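Local structure of serpin (Taeniopygia guttata, 5HGC) at residues A[21-26]-A[247-252]; A[164-169]-A[313-318]; A[268-273]-A[346-351]. The protein binds cortisol in a pocket of its serpin fold and, judged by its family, may inhibit serine proteases. One frame throughout, in Å; residues are numbered along the deposited sequence. Where two conformers were deposited one is given.

Contact 1. Residues A[21-26]-A[247-252]; sequences QFFREV and QLEQTL
F23 and L252 form the apolar heart of this contact. F23 CE2 lies 3.9 Å from L252 CD2, one methyl of the leucine branch approaching the ring obliquely. The same ring carbon comes within 4.2 Å of E249 CA, so the phenylalanine rests against the helix backbone as well as against a side chain. With CG anti to the backbone N (chi1 -173°), the F23 ring reaches off helix 12-29 toward helix 245-251. L356 of strand 355-361 touches both F23 and L252. E249 is buried too, but its carboxylate turns to a different job: OE2 makes a salt bridge to K372, giving the negative charge a partner in the interior.

The other half, around R24 and Q250, is looser and closer to solvent. R24 runs alongside the backbone of 249-252, with CG 3.4 Å from E249 O and CD 3.5 Å from Q250 O. A bend at chi3 (-70°) then brings the guanidinium edge to the carbonyl of L252, and NH1 donates a weak bond to L252 O, 2.8 Å long but bent at the hydrogen. Q21 CA lies 3.9 Å above the guanidinium plane, toward the rim of one face. The CB of Q250 points away from helix 12-29, and its carbonyl O is what meets R24.

The two helical segments approach to 9.0 Å between axes and run at 138°, closer to antiparallel than to perpendicular. L252 also leans on I257, a residue of the cortisol pocket, and its own side chain is about 9 Å from the steroid. This is the serpin helical layer lying over the strands 355-361 and 366-373, next to the hormone site.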
loop_
_atom_site.group_PDB
_atom_site.type_symbol
_atom_site.label_atom_id
_atom_site.label_comp_id
_atom_site.label_asym_id
_atom_site.label_seq_id
_atom_site.Cartn_x
_atom_site.Cartn_y
_atom_site.Cartn_z
ATOM N N GLN A 21 5.197 0.491 11.001
ATOM C CA GLN A 21 6.648 0.799 11.157
ATOM C C GLN A 21 7.221 1.353 9.883
ATOM O O GLN A 21 8.035 2.284 9.909
ATOM C CB GLN A 21 7.508 -0.385 11.544
ATOM C CG GLN A 21 7.078 -1.063 12.807
ATOM C CD GLN A 21 7.659 -2.446 12.906
ATOM O OE1 GLN A 21 8.825 -2.670 12.488
ATOM N NE2 GLN A 21 6.856 -3.396 13.458
ATOM N N PHE A 22 6.802 0.772 8.765
ATOM C CA PHE A 22 7.315 1.209 7.499
ATOM C C PHE A 22 6.998 2.681 7.348
ATOM O O PHE A 22 7.921 3.466 7.002
ATOM C CB PHE A 22 6.742 0.387 6.343
ATOM C CG PHE A 22 7.388 0.683 5.023
ATOM C CD1 PHE A 22 6.970 1.752 4.248
ATOM C CD2 PHE A 22 8.417 -0.142 4.531
ATOM C CE1 PHE A 22 7.588 2.024 3.022
ATOM C CE2 PHE A 22 9.017 0.110 3.300
ATOM C CZ PHE A 22 8.624 1.209 2.548
ATOM N N PHE A 23 5.712 3.030 7.590
ATOM C CA PHE A 23 5.215 4.412 7.558
ATOM C C PHE A 23 6.025 5.381 8.441
ATOM O O PHE A 23 6.425 6.453 7.942
ATOM C CB PHE A 23 3.741 4.492 7.989
ATOM C CG PHE A 23 3.136 5.859 7.811
ATOM C CD1 PHE A 23 3.053 6.452 6.544
ATOM C CD2 PHE A 23 2.694 6.586 8.898
ATOM C CE1 PHE A 23 2.482 7.714 6.344
ATOM C CE2 PHE A 23 2.134 7.866 8.704
ATOM C CZ PHE A 23 2.018 8.424 7.425
ATOM N N ARG A 24 6.259 5.001 9.719
ATOM C CA ARG A 24 7.073 5.809 10.659
ATOM C C ARG A 24 8.447 6.102 10.095
ATOM O O ARG A 24 8.847 7.263 10.080
ATOM C CB ARG A 24 7.084 5.268 12.124
ATOM C CG ARG A 24 5.655 5.204 12.712
ATOM C CD ARG A 24 5.540 4.986 14.202
ATOM N NE ARG A 24 5.933 3.648 14.655
ATOM C CZ ARG A 24 5.202 2.528 14.535
ATOM N NH1 ARG A 24 4.017 2.534 13.932
ATOM N NH2 ARG A 24 5.671 1.376 15.006
ATOM N N GLU A 25 9.105 5.063 9.552
ATOM C CA GLU A 25 10.435 5.140 8.918
ATOM C C GLU A 25 10.495 6.062 7.740
ATOM O O GLU A 25 11.379 6.913 7.660
ATOM C CB GLU A 25 10.944 3.763 8.458
ATOM C CG GLU A 25 11.531 2.861 9.537
ATOM C CD GLU A 25 12.732 3.464 10.304
ATOM O OE1 GLU A 25 13.421 4.438 9.836
ATOM O OE2 GLU A 25 12.985 2.911 11.402
ATOM N N VAL A 26 9.555 5.904 6.818
ATOM C CA VAL A 26 9.580 6.655 5.566
ATOM C C VAL A 26 9.279 8.153 5.755
ATOM O O VAL A 26 9.824 8.983 5.031
ATOM C CB VAL A 26 8.713 5.960 4.472
ATOM C CG1 VAL A 26 7.217 6.042 4.772
ATOM C CG2 VAL A 26 9.047 6.481 3.076
ATOM N N GLN A 247 3.318 14.754 14.866
ATOM C CA GLN A 247 2.908 13.991 16.041
ATOM C C GLN A 247 2.098 12.719 15.671
ATOM O O GLN A 247 2.372 11.625 16.203
ATOM C CB GLN A 247 2.159 14.926 17.000
ATOM C CG GLN A 247 2.166 14.501 18.467
ATOM C CD GLN A 247 0.809 14.008 18.983
ATOM O OE1 GLN A 247 -0.252 14.634 18.732
ATOM N NE2 GLN A 247 0.841 12.887 19.743
ATOM N N LEU A 248 1.124 12.884 14.760
ATOM C CA LEU A 248 0.337 11.796 14.202
ATOM C C LEU A 248 1.221 10.717 13.524
ATOM O O LEU A 248 1.096 9.520 13.869
ATOM C CB LEU A 248 -0.664 12.345 13.201
ATOM C CG LEU A 248 -1.522 11.304 12.474
ATOM C CD1 LEU A 248 -2.376 10.473 13.437
ATOM C CD2 LEU A 248 -2.394 12.036 11.478
ATOM N N GLU A 249 2.090 11.148 12.587
ATOM C CA GLU A 249 3.155 10.292 11.999
ATOM C C GLU A 249 3.891 9.420 13.013
ATOM O O GLU A 249 4.011 8.220 12.792
ATOM C CB GLU A 249 4.222 11.108 11.270
ATOM C CG GLU A 249 3.729 11.776 10.019
ATOM C CD GLU A 249 4.741 12.756 9.440
ATOM O OE1 GLU A 249 5.801 13.038 10.057
ATOM O OE2 GLU A 249 4.469 13.245 8.328
ATOM N N GLN A 250 4.374 10.017 14.108
ATOM C CA GLN A 250 5.232 9.308 15.071
ATOM C C GLN A 250 4.480 8.331 15.975
ATOM O O GLN A 250 5.077 7.493 16.621
ATOM C CB GLN A 250 6.031 10.290 15.943
ATOM C CG GLN A 250 7.210 11.006 15.273
ATOM C CD GLN A 250 7.519 12.402 15.901
ATOM O OE1 GLN A 250 7.039 12.775 17.005
ATOM N NE2 GLN A 250 8.296 13.189 15.176
ATOM N N THR A 251 3.170 8.440 16.030
ATOM C CA THR A 251 2.354 7.637 16.940
ATOM C C THR A 251 1.634 6.552 16.171
ATOM O O THR A 251 1.319 5.511 16.734
ATOM C CB THR A 251 1.231 8.542 17.492
ATOM O OG1 THR A 251 1.807 9.784 17.868
ATOM C CG2 THR A 251 0.372 7.899 18.647
ATOM N N LEU A 252 1.306 6.830 14.907
ATOM C CA LEU A 252 0.273 6.065 14.223
ATOM C C LEU A 252 0.665 4.571 14.214
ATOM O O LEU A 252 1.761 4.189 13.795
ATOM C CB LEU A 252 0.012 6.637 12.823
ATOM C CG LEU A 252 -1.044 5.874 12.010
ATOM C CD1 LEU A 252 -2.465 6.033 12.551
ATOM C CD2 LEU A 252 -0.959 6.283 10.540
#

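Contact 2. Residues A[164-169]-A[313-318]; sequences QTVMLL and KVSKVV
L169 and V317 are paired neighbours on adjacent parallel strands, near the starting end of the two central strands of serpin sheet A. Strands 167-176 and 316-325 lie directly beside each other, as in the native serpin state before the reactive loop is inserted between them. Backbone bonds set the register: L169 N donates to K316 O (2.9 Å), and V318 N to L169 O (3.0 Å). CA-H...O contacts lie between them, such as V317 CA to L169 O at 3.1 Å.

Apolar contacts fall on both faces. The L169 and V317 side chains run alongside each other on one face, with L169 CD2 4.0 Å from V317 CG2; F46 of helix 39-52 covers both. On the face of L168 and K316, L168 CD1 meets V318 CG2. M167, bent at chi3 (66°), turns its terminal CE onto V314 CG2 at 3.5 Å.

Polar contacts gather where the strands begin. M167 O accepts S315 N at 2.9 Å and, weakly, K316 N. The S315 hydroxyl is held beside its own backbone N (chi1 -62°), where OG accepts V166 N at 2.8 Å, with an N-H...O angle of 160°.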
loop_
_atom_site.group_PDB
_atom_site.type_symbol
_atom_site.label_atom_id
_atom_site.label_comp_id
_atom_site.label_asym_id
_atom_site.label_seq_id
_atom_site.Cartn_x
_atom_site.Cartn_y
_atom_site.Cartn_z
ATOM N N GLN A 164 25.390 -3.945 -13.587
ATOM C CA GLN A 164 25.702 -5.053 -12.711
ATOM C C GLN A 164 24.550 -5.626 -11.807
ATOM O O GLN A 164 24.814 -6.317 -10.772
ATOM C CB GLN A 164 26.882 -4.625 -11.855
ATOM C CG GLN A 164 28.190 -5.183 -12.375
ATOM C CD GLN A 164 29.248 -5.175 -11.308
ATOM O OE1 GLN A 164 29.520 -4.117 -10.702
ATOM N NE2 GLN A 164 29.859 -6.355 -11.056
ATOM N N THR A 165 23.296 -5.313 -12.172
ATOM C CA THR A 165 22.131 -5.714 -11.379
ATOM C C THR A 165 22.072 -7.214 -11.412
ATOM O O THR A 165 22.159 -7.837 -12.448
ATOM C CB THR A 165 20.830 -5.120 -11.937
ATOM O OG1 THR A 165 20.913 -3.697 -11.890
ATOM C CG2 THR A 165 19.628 -5.538 -11.123
ATOM N N VAL A 166 21.958 -7.793 -10.244
ATOM C CA VAL A 166 21.793 -9.224 -10.170
ATOM C C VAL A 166 20.279 -9.530 -10.281
ATOM O O VAL A 166 19.853 -10.261 -11.179
ATOM C CB VAL A 166 22.483 -9.737 -8.892
ATOM C CG1 VAL A 166 22.156 -11.180 -8.621
ATOM C CG2 VAL A 166 24.001 -9.603 -9.030
ATOM N N MET A 167 19.478 -8.922 -9.389
ATOM C CA MET A 167 18.009 -9.110 -9.345
ATOM C C MET A 167 17.290 -7.824 -8.943
ATOM O O MET A 167 17.666 -7.157 -7.967
ATOM C CB MET A 167 17.648 -10.253 -8.389
ATOM C CG MET A 167 16.182 -10.331 -8.050
ATOM S SD MET A 167 15.736 -11.860 -7.226
ATOM C CE MET A 167 16.605 -11.700 -5.682
ATOM N N LEU A 168 16.301 -7.474 -9.747
ATOM C CA LEU A 168 15.325 -6.462 -9.465
ATOM C C LEU A 168 14.019 -7.120 -8.951
ATOM O O LEU A 168 13.404 -7.919 -9.649
ATOM C CB LEU A 168 15.051 -5.675 -10.759
ATOM C CG LEU A 168 13.911 -4.649 -10.661
ATOM C CD1 LEU A 168 14.225 -3.562 -9.629
ATOM C CD2 LEU A 168 13.560 -4.008 -11.985
ATOM N N LEU A 169 13.599 -6.807 -7.729
ATOM C CA LEU A 169 12.245 -7.207 -7.249
ATOM C C LEU A 169 11.323 -6.048 -7.486
ATOM O O LEU A 169 11.545 -4.977 -6.936
ATOM C CB LEU A 169 12.269 -7.572 -5.769
ATOM C CG LEU A 169 10.962 -7.947 -5.066
ATOM C CD1 LEU A 169 10.273 -9.187 -5.624
ATOM C CD2 LEU A 169 11.310 -8.159 -3.599
ATOM N N LYS A 313 21.578 -12.037 -4.639
ATOM C CA LYS A 313 21.190 -11.056 -3.625
ATOM C C LYS A 313 20.244 -10.092 -4.316
ATOM O O LYS A 313 20.182 -10.038 -5.560
ATOM C CB LYS A 313 22.417 -10.292 -3.088
ATOM C CG LYS A 313 22.980 -9.283 -4.100
ATOM C CD LYS A 313 24.212 -8.586 -3.552
ATOM C CE LYS A 313 24.908 -7.833 -4.686
ATOM N NZ LYS A 313 26.364 -7.670 -4.412
ATOM N N VAL A 314 19.510 -9.308 -3.537
ATOM C CA VAL A 314 18.541 -8.414 -4.146
ATOM C C VAL A 314 19.285 -7.147 -4.407
ATOM O O VAL A 314 19.730 -6.527 -3.471
ATOM C CB VAL A 314 17.299 -8.209 -3.240
ATOM C CG1 VAL A 314 16.282 -7.277 -3.878
ATOM C CG2 VAL A 314 16.679 -9.562 -2.947
ATOM N N SER A 315 19.437 -6.783 -5.675
ATOM C CA SER A 315 20.162 -5.561 -6.032
ATOM C C SER A 315 19.299 -4.316 -5.775
ATOM O O SER A 315 19.771 -3.328 -5.259
ATOM C CB SER A 315 20.646 -5.573 -7.501
ATOM O OG SER A 315 21.549 -6.621 -7.753
ATOM N N LYS A 316 18.027 -4.398 -6.130
ATOM C CA LYS A 316 17.138 -3.264 -6.184
ATOM C C LYS A 316 15.731 -3.869 -5.996
ATOM O O LYS A 316 15.431 -4.925 -6.577
ATOM C CB LYS A 316 17.293 -2.615 -7.544
ATOM C CG LYS A 316 17.618 -1.140 -7.488
ATOM C CD LYS A 316 17.015 -0.365 -8.685
ATOM C CE LYS A 316 17.304 1.147 -8.607
ATOM N NZ LYS A 316 16.491 1.989 -9.512
ATOM N N VAL A 317 14.925 -3.257 -5.116
ATOM C CA VAL A 317 13.473 -3.502 -4.999
ATOM C C VAL A 317 12.781 -2.195 -5.178
ATOM O O VAL A 317 12.979 -1.279 -4.392
ATOM C CB VAL A 317 13.042 -4.222 -3.712
ATOM C CG1 VAL A 317 13.790 -3.737 -2.484
ATOM C CG2 VAL A 317 11.519 -4.173 -3.510
ATOM N N VAL A 318 12.039 -2.092 -6.274
ATOM C CA VAL A 318 11.191 -0.940 -6.588
ATOM C C VAL A 318 9.742 -1.260 -6.280
ATOM O O VAL A 318 9.243 -2.300 -6.716
ATOM C CB VAL A 318 11.315 -0.505 -8.048
ATOM C CG1 VAL A 318 10.564 0.808 -8.258
ATOM C CG2 VAL A 318 12.790 -0.262 -8.339
#

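Contact 3. Residues A[268-273]-A[346-351]; sequences FMNLYF and PPTIEF
F351 offers one face of its ring to the edge of F273 in a T-shaped pair, centroids 5.3 Å apart and planes at 77°. At the edge of the F351 ring lie Y272 O, in plane, and the methyl L271 CD1, 3.9 Å from CE1. The Y272 ring has T348 CG2 at its edge, 3.7 Å from CE2. At the far end F268 presents its edge to P346, with CD2 3.7 Å from CB in the plane of the ring; the two side chains lie side by side.

Between these groups the backbones pair in parallel. N270 N donates to P347 O at 2.8 Å and, from the other strand, I349 N reaches N270 O at 2.7 Å. Y272 N then bonds to I349 O, and F351 N to Y272 O. L271 and I349 share one face with M269, whose SD touches I349 CG1 at 3.9 Å; N270, T348, Y272 and E350 share the other.

R191 braces that second face, through a salt bridge to E350 and a cation-pi contact with Y272, while Y207 holds N270 OD1. In serpin sheet C, strand 200-209 flanks 268-273 on the side away from 348-350; against this pair pack F212 of strand 211-217, which covers M269 and L271, and L237 of strand 233-240, which meets F273 and F351.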
loop_
_atom_site.group_PDB
_atom_site.type_symbol
_atom_site.label_atom_id
_atom_site.label_comp_id
_atom_site.label_asym_id
_atom_site.label_seq_id
_atom_site.Cartn_x
_atom_site.Cartn_y
_atom_site.Cartn_z
ATOM N N PHE A 268 -24.395 13.056 10.315
ATOM C CA PHE A 268 -24.765 13.828 9.128
ATOM C C PHE A 268 -23.893 15.109 9.023
ATOM O O PHE A 268 -23.641 15.814 10.028
ATOM C CB PHE A 268 -26.232 14.151 9.192
ATOM C CG PHE A 268 -26.766 14.780 7.954
ATOM C CD1 PHE A 268 -27.287 13.976 6.923
ATOM C CD2 PHE A 268 -26.767 16.168 7.811
ATOM C CE1 PHE A 268 -27.815 14.567 5.756
ATOM C CE2 PHE A 268 -27.265 16.767 6.674
ATOM C CZ PHE A 268 -27.791 15.975 5.629
ATOM N N MET A 269 -23.383 15.374 7.816
ATOM C CA MET A 269 -22.368 16.418 7.599
ATOM C C MET A 269 -22.219 16.850 6.164
ATOM O O MET A 269 -22.651 16.144 5.216
ATOM C CB MET A 269 -20.992 15.979 8.113
ATOM C CG MET A 269 -20.382 14.814 7.363
ATOM S SD MET A 269 -18.767 14.270 7.967
ATOM C CE MET A 269 -19.266 13.296 9.376
ATOM N N ASN A 270 -21.556 17.985 6.022
ATOM C CA ASN A 270 -21.089 18.451 4.747
ATOM C C ASN A 270 -19.656 18.028 4.628
ATOM O O ASN A 270 -18.835 18.337 5.537
ATOM C CB ASN A 270 -21.189 19.954 4.717
ATOM C CG ASN A 270 -22.628 20.387 4.762
ATOM O OD1 ASN A 270 -23.421 19.985 3.906
ATOM N ND2 ASN A 270 -23.003 21.099 5.816
ATOM N N LEU A 271 -19.376 17.287 3.549
ATOM C CA LEU A 271 -18.059 16.675 3.338
ATOM C C LEU A 271 -17.475 17.223 2.064
ATOM O O LEU A 271 -18.130 17.190 0.995
ATOM C CB LEU A 271 -18.097 15.141 3.329
ATOM C CG LEU A 271 -16.725 14.445 3.291
ATOM C CD1 LEU A 271 -15.784 14.755 4.463
ATOM C CD2 LEU A 271 -16.951 12.933 3.150
ATOM N N TYR A 272 -16.267 17.758 2.221
ATOM C CA TYR A 272 -15.495 18.271 1.144
ATOM C C TYR A 272 -14.213 17.468 1.091
ATOM O O TYR A 272 -13.466 17.368 2.080
ATOM C CB TYR A 272 -15.195 19.755 1.345
ATOM C CG TYR A 272 -16.387 20.646 1.148
ATOM C CD1 TYR A 272 -16.710 21.148 -0.120
ATOM C CD2 TYR A 272 -17.189 21.008 2.231
ATOM C CE1 TYR A 272 -17.810 21.970 -0.308
ATOM C CE2 TYR A 272 -18.281 21.827 2.057
ATOM C CZ TYR A 272 -18.586 22.304 0.790
ATOM O OH TYR A 272 -19.700 23.084 0.626
ATOM N N PHE A 273 -13.961 16.885 -0.071
ATOM C CA PHE A 273 -12.819 15.986 -0.230
ATOM C C PHE A 273 -12.238 16.114 -1.612
ATOM O O PHE A 273 -12.985 16.119 -2.553
ATOM C CB PHE A 273 -13.191 14.536 0.068
ATOM C CG PHE A 273 -11.999 13.654 0.201
ATOM C CD1 PHE A 273 -11.154 13.781 1.291
ATOM C CD2 PHE A 273 -11.680 12.740 -0.798
ATOM C CE1 PHE A 273 -10.026 12.994 1.428
ATOM C CE2 PHE A 273 -10.534 11.935 -0.691
ATOM C CZ PHE A 273 -9.702 12.062 0.432
ATOM N N PRO A 346 -25.826 21.445 10.200
ATOM C CA PRO A 346 -24.933 20.269 10.291
ATOM C C PRO A 346 -23.432 20.657 10.185
ATOM O O PRO A 346 -23.066 21.715 9.591
ATOM C CB PRO A 346 -25.353 19.389 9.087
ATOM C CG PRO A 346 -26.519 20.101 8.418
ATOM C CD PRO A 346 -26.596 21.509 8.923
ATOM N N PRO A 347 -22.552 19.823 10.756
ATOM C CA PRO A 347 -21.080 20.094 10.654
ATOM C C PRO A 347 -20.605 20.078 9.204
ATOM O O PRO A 347 -21.293 19.508 8.331
ATOM C CB PRO A 347 -20.432 18.946 11.429
ATOM C CG PRO A 347 -21.528 17.971 11.645
ATOM C CD PRO A 347 -22.854 18.680 11.620
ATOM N N THR A 348 -19.489 20.758 8.950
ATOM C CA THR A 348 -18.815 20.714 7.666
ATOM C C THR A 348 -17.395 20.243 7.945
ATOM O O THR A 348 -16.747 20.806 8.824
ATOM C CB THR A 348 -18.770 22.119 7.046
ATOM O OG1 THR A 348 -20.098 22.564 6.843
ATOM C CG2 THR A 348 -18.071 22.145 5.700
ATOM N N ILE A 349 -16.931 19.212 7.236
ATOM C CA ILE A 349 -15.515 18.779 7.286
ATOM C C ILE A 349 -14.926 18.964 5.893
ATOM O O ILE A 349 -15.485 18.487 4.898
ATOM C CB ILE A 349 -15.329 17.293 7.681
ATOM C CG1 ILE A 349 -16.088 16.937 8.985
ATOM C CG2 ILE A 349 -13.844 16.898 7.764
ATOM C CD1 ILE A 349 -15.708 17.736 10.221
ATOM N N GLU A 350 -13.810 19.680 5.828
ATOM C CA GLU A 350 -13.202 19.995 4.549
ATOM C C GLU A 350 -11.730 19.570 4.510
ATOM O O GLU A 350 -10.915 20.082 5.252
ATOM C CB GLU A 350 -13.376 21.475 4.229
ATOM C CG GLU A 350 -12.612 21.863 2.979
ATOM C CD GLU A 350 -12.967 23.223 2.431
ATOM O OE1 GLU A 350 -13.299 24.131 3.242
ATOM O OE2 GLU A 350 -12.895 23.344 1.181
ATOM N N PHE A 351 -11.390 18.601 3.672
ATOM C CA PHE A 351 -9.999 18.143 3.627
ATOM C C PHE A 351 -9.253 19.100 2.720
ATOM O O PHE A 351 -9.178 18.920 1.505
ATOM C CB PHE A 351 -9.952 16.701 3.134
ATOM C CG PHE A 351 -10.304 15.707 4.198
ATOM C CD1 PHE A 351 -11.663 15.486 4.558
ATOM C CD2 PHE A 351 -9.292 15.014 4.876
ATOM C CE1 PHE A 351 -12.002 14.593 5.575
ATOM C CE2 PHE A 351 -9.634 14.113 5.877
ATOM C CZ PHE A 351 -10.981 13.904 6.251
#

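How the contacts relate
Contact 1 sits between the other two, its centre 27 Å from contact 2 and 26 Å from contact 3, with nearest atoms about 8 and 9 Å away. Contacts 2 and 3 lie on opposite sides of the molecule's centre, 46 Å apart. Along the chain the order is 21-26, 164-169, 247-252, 268-273, 313-318, 346-351, so contact 2 interlaces with both others while contact 1 closes before contact 3 opens. Strand 265-283 links the two strand pairs: it carries 268-273 and also borders strand 316-325. The chain between strands 316-325 and 348-350 corresponds to the reactive loop, which, as in other serpins, would probably insert between the paired strands of contact 2 after cleavage.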